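Local coordinates for PRD-containing transcription regulator (Lactobacillus casei, PDB 3NUF), which probably regulates transcription through a PRD (PTS regulation domain), as other proteins of that family do, at residues 59-62 with 63-66. Residues are numbered along the deposited sequence; the frame is centred on the assembly and turned at random. Where two conformers were deposited one is given.
Sequences IEML and GRSK. With EDO (1,2-ethanediol), chain F; EDO (1,2-ethanediol), chain E.
Glu60 and Arg64, one helical turn apart, pair in an i to i+4 salt bridge in which a single carboxylate oxygen serves both terminal nitrogens: in one of the two conformers of Glu60, OE2 lies 2.9 Å from Arg64 NH1 and 3.1 Å from Arg64 NH2. The oxygen sits almost in the guanidinium plane, yet the carboxylate is turned 65° against it and is approached on its anti side, so the usual flat two-oxygen pairing does not form. Arg64 reaches back by a bend at CG-CD (chi3 -72°), which brings one guanidinium face near Glu60 O and the CA of selenomethionine Met61, both set toward its rim, while NE forms a second salt bridge with Glu104. With an alanine here, the carboxylates of Glu60 and Glu104 would probably lose the cation they share.

On another side of the helix, Ser65 OG gives its proton to Leu62 O, 2.7 Å away, in the carbonyl plane and on a lone pair. The same oxygen accepts Lys66 N from a different direction, at 3.2 Å. Leu62 packs against helix 25-41, and Met61 against helices 84-97 and 104-115. Lys66 NZ donates a hydrogen bond to O1 of one 1,2-ethanediol (3.0 Å), probably from the crystallisation liquor. Near its C-terminal end, helix 48-67 thus combines an i to i+4 ion pair with a serine hydroxyl folded back onto the backbone, within the all-helical bundle of a PRD.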
ATOM      1  N   ILE A  59      -6.776  -1.043  -2.207  1.00 12.23           N
ATOM      2  CA  ILE A  59      -8.150  -1.534  -2.245  1.00 12.53           C
ATOM      3  C   ILE A  59      -8.249  -2.966  -2.736  1.00 11.41           C
ATOM      4  O   ILE A  59      -8.997  -3.777  -2.151  1.00 11.92           O
ATOM      5  CB  ILE A  59      -9.031  -0.586  -3.072  1.00 15.16           C
ATOM      6  CG1 ILE A  59      -9.194   0.728  -2.291  1.00 16.18           C
ATOM      7  CG2 ILE A  59     -10.410  -1.194  -3.372  1.00 16.05           C
ATOM      8  CD1 ILE A  59      -9.841   1.906  -3.120  1.00 18.46           C
ATOM      9  N   GLU A  60      -7.479  -3.298  -3.763  0.50 12.22           N
ATOM     10  CA  GLU A  60      -7.433  -4.664  -4.244  0.50 12.21           C
ATOM     11  C   GLU A  60      -6.929  -5.651  -3.174  0.50 11.91           C
ATOM     12  O   GLU A  60      -7.513  -6.709  -2.964  0.50 12.40           O
ATOM     13  CB  GLU A  60      -6.556  -4.740  -5.506  0.50 15.05           C
ATOM     14  CG  GLU A  60      -6.335  -6.150  -6.004  0.50 15.25           C
ATOM     15  CD  GLU A  60      -5.329  -6.224  -7.170  0.50 18.11           C
ATOM     16  OE1 GLU A  60      -5.630  -5.538  -8.181  0.50 19.82           O
ATOM     17  OE2 GLU A  60      -4.266  -6.919  -7.079  0.50 16.62           O
HETATM   18  N   MSE A  61      -5.860  -5.271  -2.488  1.00 12.08           N
HETATM   19  CA  MSE A  61      -5.308  -6.104  -1.386  1.00 11.75           C
HETATM   20  C   MSE A  61      -6.311  -6.274  -0.242  1.00 10.67           C
HETATM   21  O   MSE A  61      -6.494  -7.363   0.273  1.00 11.34           O
HETATM   22  CB  MSE A  61      -4.037  -5.482  -0.827  1.00 11.43           C
HETATM   23  CG  MSE A  61      -2.855  -5.453  -1.775  1.00 11.65           C
HETATM   24 SE   MSE A  61      -1.322  -4.517  -1.071  0.75 11.98          SE
HETATM   25  CE  MSE A  61      -1.085  -5.636   0.444  1.00 17.18           C
ATOM     26  N   LEU A  62      -6.951  -5.179   0.182  1.00 10.72           N
ATOM     27  CA  LEU A  62      -7.984  -5.253   1.190  1.00 10.47           C
ATOM     28  C   LEU A  62      -9.099  -6.171   0.753  1.00 10.86           C
ATOM     29  O   LEU A  62      -9.584  -7.021   1.494  1.00 10.86           O
ATOM     30  CB  LEU A  62      -8.454  -3.831   1.535  1.00 12.22           C
ATOM     31  CG  LEU A  62      -9.533  -3.691   2.610  1.00 13.20           C
ATOM     32  CD1 LEU A  62      -9.003  -4.228   3.921  1.00 15.27           C
ATOM     33  CD2 LEU A  62      -9.978  -2.194   2.678  1.00 15.66           C
ATOM     34  N   GLY A  63      -9.494  -6.050  -0.498  1.00 11.79           N
ATOM     35  CA  GLY A  63     -10.510  -6.945  -1.027  1.00 12.16           C
ATOM     36  C   GLY A  63     -10.132  -8.396  -0.923  1.00 11.81           C
ATOM     37  O   GLY A  63     -10.929  -9.257  -0.502  1.00 12.79           O
ATOM     38  N   ARG A  64      -8.900  -8.726  -1.256  1.00 10.75           N
ATOM     39  CA  ARG A  64      -8.403 -10.114  -1.196  1.00 12.41           C
ATOM     40  C   ARG A  64      -8.305 -10.611   0.218  1.00 11.28           C
ATOM     41  O   ARG A  64      -8.592 -11.773   0.493  1.00 11.89           O
ATOM     42  CB  ARG A  64      -7.005 -10.358  -1.853  1.00 14.63           C
ATOM     43  CG  ARG A  64      -7.001 -10.626  -3.266  1.00 21.28           C
ATOM     44  CD  ARG A  64      -5.664 -11.189  -3.691  1.00 14.01           C
ATOM     45  NE  ARG A  64      -4.626 -10.185  -3.672  1.00 12.87           N
ATOM     46  CZ  ARG A  64      -4.505  -9.189  -4.523  1.00 12.65           C
ATOM     47  NH1 ARG A  64      -5.398  -9.035  -5.508  1.00 16.58           N
ATOM     48  NH2 ARG A  64      -3.500  -8.372  -4.443  1.00 14.37           N
ATOM     49  N   SER A  65      -7.943  -9.733   1.159  1.00 10.23           N
ATOM     50  CA  SER A  65      -7.891 -10.081   2.567  1.00 10.66           C
ATOM     51  C   SER A  65      -9.220 -10.540   3.096  1.00 12.92           C
ATOM     52  O   SER A  65      -9.316 -11.370   4.016  1.00 13.89           O
ATOM     53  CB  SER A  65      -7.390  -8.902   3.439  1.00 11.68           C
ATOM     54  OG  SER A  65      -8.370  -7.868   3.699  1.00 12.43           O
ATOM     55  N   LYS A  66     -10.289 -10.014   2.505  1.00 10.93           N
ATOM     56  CA  LYS A  66     -11.662 -10.385   2.893  1.00 11.02           C
ATOM     57  C   LYS A  66     -12.227 -11.541   2.093  1.00 12.12           C
ATOM     58  O   LYS A  66     -12.924 -12.378   2.634  1.00 12.58           O
ATOM     59  CB  LYS A  66     -12.539  -9.155   2.721  1.00 11.51           C
ATOM     60  CG  LYS A  66     -12.204  -8.033   3.693  1.00 14.82           C
ATOM     61  CD  LYS A  66     -12.846  -6.741   3.229  1.00 23.89           C
ATOM     62  CE  LYS A  66     -14.181  -6.707   3.663  1.00 26.26           C
ATOM     63  NZ  LYS A  66     -14.744  -5.343   3.365  1.00 30.92           N
TER
HETATM   64  C1  EDO F 307     -13.172  -3.020   0.336  1.00 34.09           C
HETATM   65  O1  EDO F 307     -14.120  -4.003   0.785  1.00 41.57           O
HETATM   66  C2  EDO F 307     -11.976  -3.614  -0.397  1.00 33.85           C
HETATM   67  O2  EDO F 307     -12.297  -4.084  -1.711  1.00 42.36           O
HETATM   68  C1  EDO E 305     -17.281  -7.121   5.338  1.00 29.75           C
HETATM   69  O1  EDO E 305     -16.373  -6.215   5.963  1.00 32.99           O
HETATM   70  C2  EDO E 305     -17.859  -7.940   6.474  1.00 29.27           C
HETATM   71  O2  EDO E 305     -18.900  -7.148   7.026  1.00 24.27           O